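Local coordinates for motility protein B (PDB 3S0W) that probably forms, together with MotA, the stator of the flagellar motor and may fasten the torque-generating machinery to the cell wall, at residues V84-R89 / V156-S161. Sequence-based numbering, arbitrary orientation. Where two conformers were deposited one is given.
Sequences VHINVR and VEIFFS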
# COMPACT_ATOMS: atom_id res chain seq x y z
N VAL B 84 -9.78 -10.70 5.02
CA VAL B 84 -9.21 -10.08 3.83
C VAL B 84 -8.92 -8.57 4.04
O VAL B 84 -9.73 -7.88 4.65
CB VAL B 84 -10.12 -10.34 2.56
CG1 VAL B 84 -11.38 -9.49 2.59
CG2 VAL B 84 -9.36 -10.10 1.24
N HIS B 85 -7.76 -8.09 3.60
CA HIS B 85 -7.53 -6.63 3.48
C HIS B 85 -7.44 -6.28 2.00
O HIS B 85 -6.96 -7.08 1.18
CB HIS B 85 -6.28 -6.11 4.27
CG HIS B 85 -6.06 -4.62 4.15
ND1 HIS B 85 -6.45 -3.72 5.12
CD2 HIS B 85 -5.48 -3.88 3.16
CE1 HIS B 85 -6.16 -2.49 4.73
NE2 HIS B 85 -5.57 -2.56 3.55
N ILE B 86 -7.93 -5.10 1.66
CA ILE B 86 -8.00 -4.63 0.29
C ILE B 86 -7.20 -3.36 0.18
O ILE B 86 -7.48 -2.39 0.87
CB ILE B 86 -9.46 -4.33 -0.09
CG1 ILE B 86 -10.33 -5.55 0.10
CG2 ILE B 86 -9.59 -3.78 -1.52
CD1 ILE B 86 -11.18 -5.41 1.31
N ASN B 87 -6.19 -3.39 -0.68
CA ASN B 87 -5.31 -2.23 -0.90
C ASN B 87 -5.50 -1.74 -2.31
O ASN B 87 -5.25 -2.47 -3.28
CB ASN B 87 -3.85 -2.67 -0.71
CG ASN B 87 -2.86 -1.50 -0.78
OD1 ASN B 87 -3.02 -0.48 -0.12
ND2 ASN B 87 -1.80 -1.69 -1.52
N VAL B 88 -5.95 -0.51 -2.44
CA VAL B 88 -6.14 0.13 -3.73
C VAL B 88 -4.88 0.93 -4.15
O VAL B 88 -4.49 1.92 -3.50
CB VAL B 88 -7.39 1.04 -3.67
CG1 VAL B 88 -7.63 1.66 -5.02
CG2 VAL B 88 -8.60 0.22 -3.19
N ARG B 89 -4.24 0.47 -5.21
CA ARG B 89 -2.94 0.95 -5.65
C ARG B 89 -3.04 1.78 -6.90
O ARG B 89 -3.67 1.34 -7.89
CB ARG B 89 -2.04 -0.24 -5.95
CG ARG B 89 -1.61 -0.98 -4.71
CD ARG B 89 -1.27 -2.41 -5.02
NE ARG B 89 -0.84 -3.07 -3.80
CZ ARG B 89 0.03 -4.08 -3.77
NH1 ARG B 89 0.56 -4.55 -4.88
NH2 ARG B 89 0.40 -4.61 -2.61
N VAL B 156 -5.15 1.35 -12.10
CA VAL B 156 -5.34 1.18 -10.68
C VAL B 156 -5.33 -0.32 -10.41
O VAL B 156 -5.89 -1.08 -11.16
CB VAL B 156 -6.69 1.82 -10.23
CG1 VAL B 156 -7.21 1.22 -8.93
CG2 VAL B 156 -6.55 3.34 -10.11
N GLU B 157 -4.69 -0.76 -9.34
CA GLU B 157 -4.71 -2.19 -9.03
C GLU B 157 -5.22 -2.35 -7.61
O GLU B 157 -4.77 -1.68 -6.70
CB GLU B 157 -3.33 -2.83 -9.20
CG GLU B 157 -2.78 -2.73 -10.63
CD GLU B 157 -1.44 -3.41 -10.84
OE1 GLU B 157 -0.88 -3.92 -9.84
OE2 GLU B 157 -0.95 -3.41 -12.03
N ILE B 158 -6.18 -3.23 -7.44
CA ILE B 158 -6.69 -3.52 -6.14
C ILE B 158 -6.06 -4.85 -5.70
O ILE B 158 -6.22 -5.84 -6.39
CB ILE B 158 -8.22 -3.61 -6.19
CG1 ILE B 158 -8.78 -2.30 -6.78
CG2 ILE B 158 -8.76 -3.97 -4.81
CD1 ILE B 158 -10.23 -2.30 -7.06
N PHE B 159 -5.35 -4.84 -4.57
CA PHE B 159 -4.71 -6.04 -4.04
C PHE B 159 -5.41 -6.60 -2.79
O PHE B 159 -5.79 -5.85 -1.88
CB PHE B 159 -3.23 -5.75 -3.78
CG PHE B 159 -2.46 -6.90 -3.19
CD1 PHE B 159 -2.29 -8.08 -3.89
CD2 PHE B 159 -1.86 -6.78 -1.93
CE1 PHE B 159 -1.56 -9.12 -3.36
CE2 PHE B 159 -1.11 -7.83 -1.39
CZ PHE B 159 -0.96 -9.00 -2.09
N PHE B 160 -5.59 -7.93 -2.78
CA PHE B 160 -6.30 -8.68 -1.73
C PHE B 160 -5.34 -9.68 -1.07
O PHE B 160 -4.71 -10.48 -1.77
CB PHE B 160 -7.44 -9.50 -2.33
CG PHE B 160 -8.43 -8.72 -3.13
CD1 PHE B 160 -9.61 -8.27 -2.55
CD2 PHE B 160 -8.23 -8.50 -4.48
CE1 PHE B 160 -10.57 -7.56 -3.30
CE2 PHE B 160 -9.14 -7.77 -5.23
CZ PHE B 160 -10.32 -7.31 -4.63
N SER B 161 -5.31 -9.67 0.26
CA SER B 161 -4.38 -10.47 1.04
C SER B 161 -4.91 -10.61 2.47
O SER B 161 -5.93 -10.01 2.82
CB SER B 161 -3.00 -9.79 1.04
OG SER B 161 -3.03 -8.62 1.83
O HOH W 1 1.03 -4.23 -7.69
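Phe159 N donates to Asn87 O at 2.7 Å and 174°, an almost straight bond at the middle of an antiparallel pair. Strands 85-89 and 156-161 lie side by side in the mixed sheet of the OmpA-like periplasmic domain, where 156-161 also borders strand 43-48 and 85-89 continues the sheet to strand 130-134. Six backbone hydrogen bonds join the hydrogen-bonded pairs His85–Ser161, Asn87–Phe159 and Arg89–Glu157. Between them, the non-hydrogen-bonded pairs Ile86–Phe160 and Val88–Ile158 form an apolar face. Beta-branched Ile86, Val88 and Ile158 suit extended strands and fill this buried side, where helix 105-122 packs on Val88. Ile86 and Ile158 run alongside each other, CG2 to CG2 at 3.4 Å, and Ile86 CG1 lies 3.9 Å from Phe160 CD1.

The face of His85, Asn87, Arg89, Glu157, Phe159 and Ser161 is more polar. Arg89 sets CG beside its own N (chi1 -71°) and extends alongside Phe159, whose CB, CG and CD2 give it apolar cover. Phe159 CB lies over one guanidinium face, 3.6 Å from its plane and toward the rim; guanidinium and ring planes are 34° apart. Glu157 OE2 forms a salt bridge with Arg155 NE, while a water accepts from Arg89 NH1 and donates to Glu157 OE1, 2.9 Å from each.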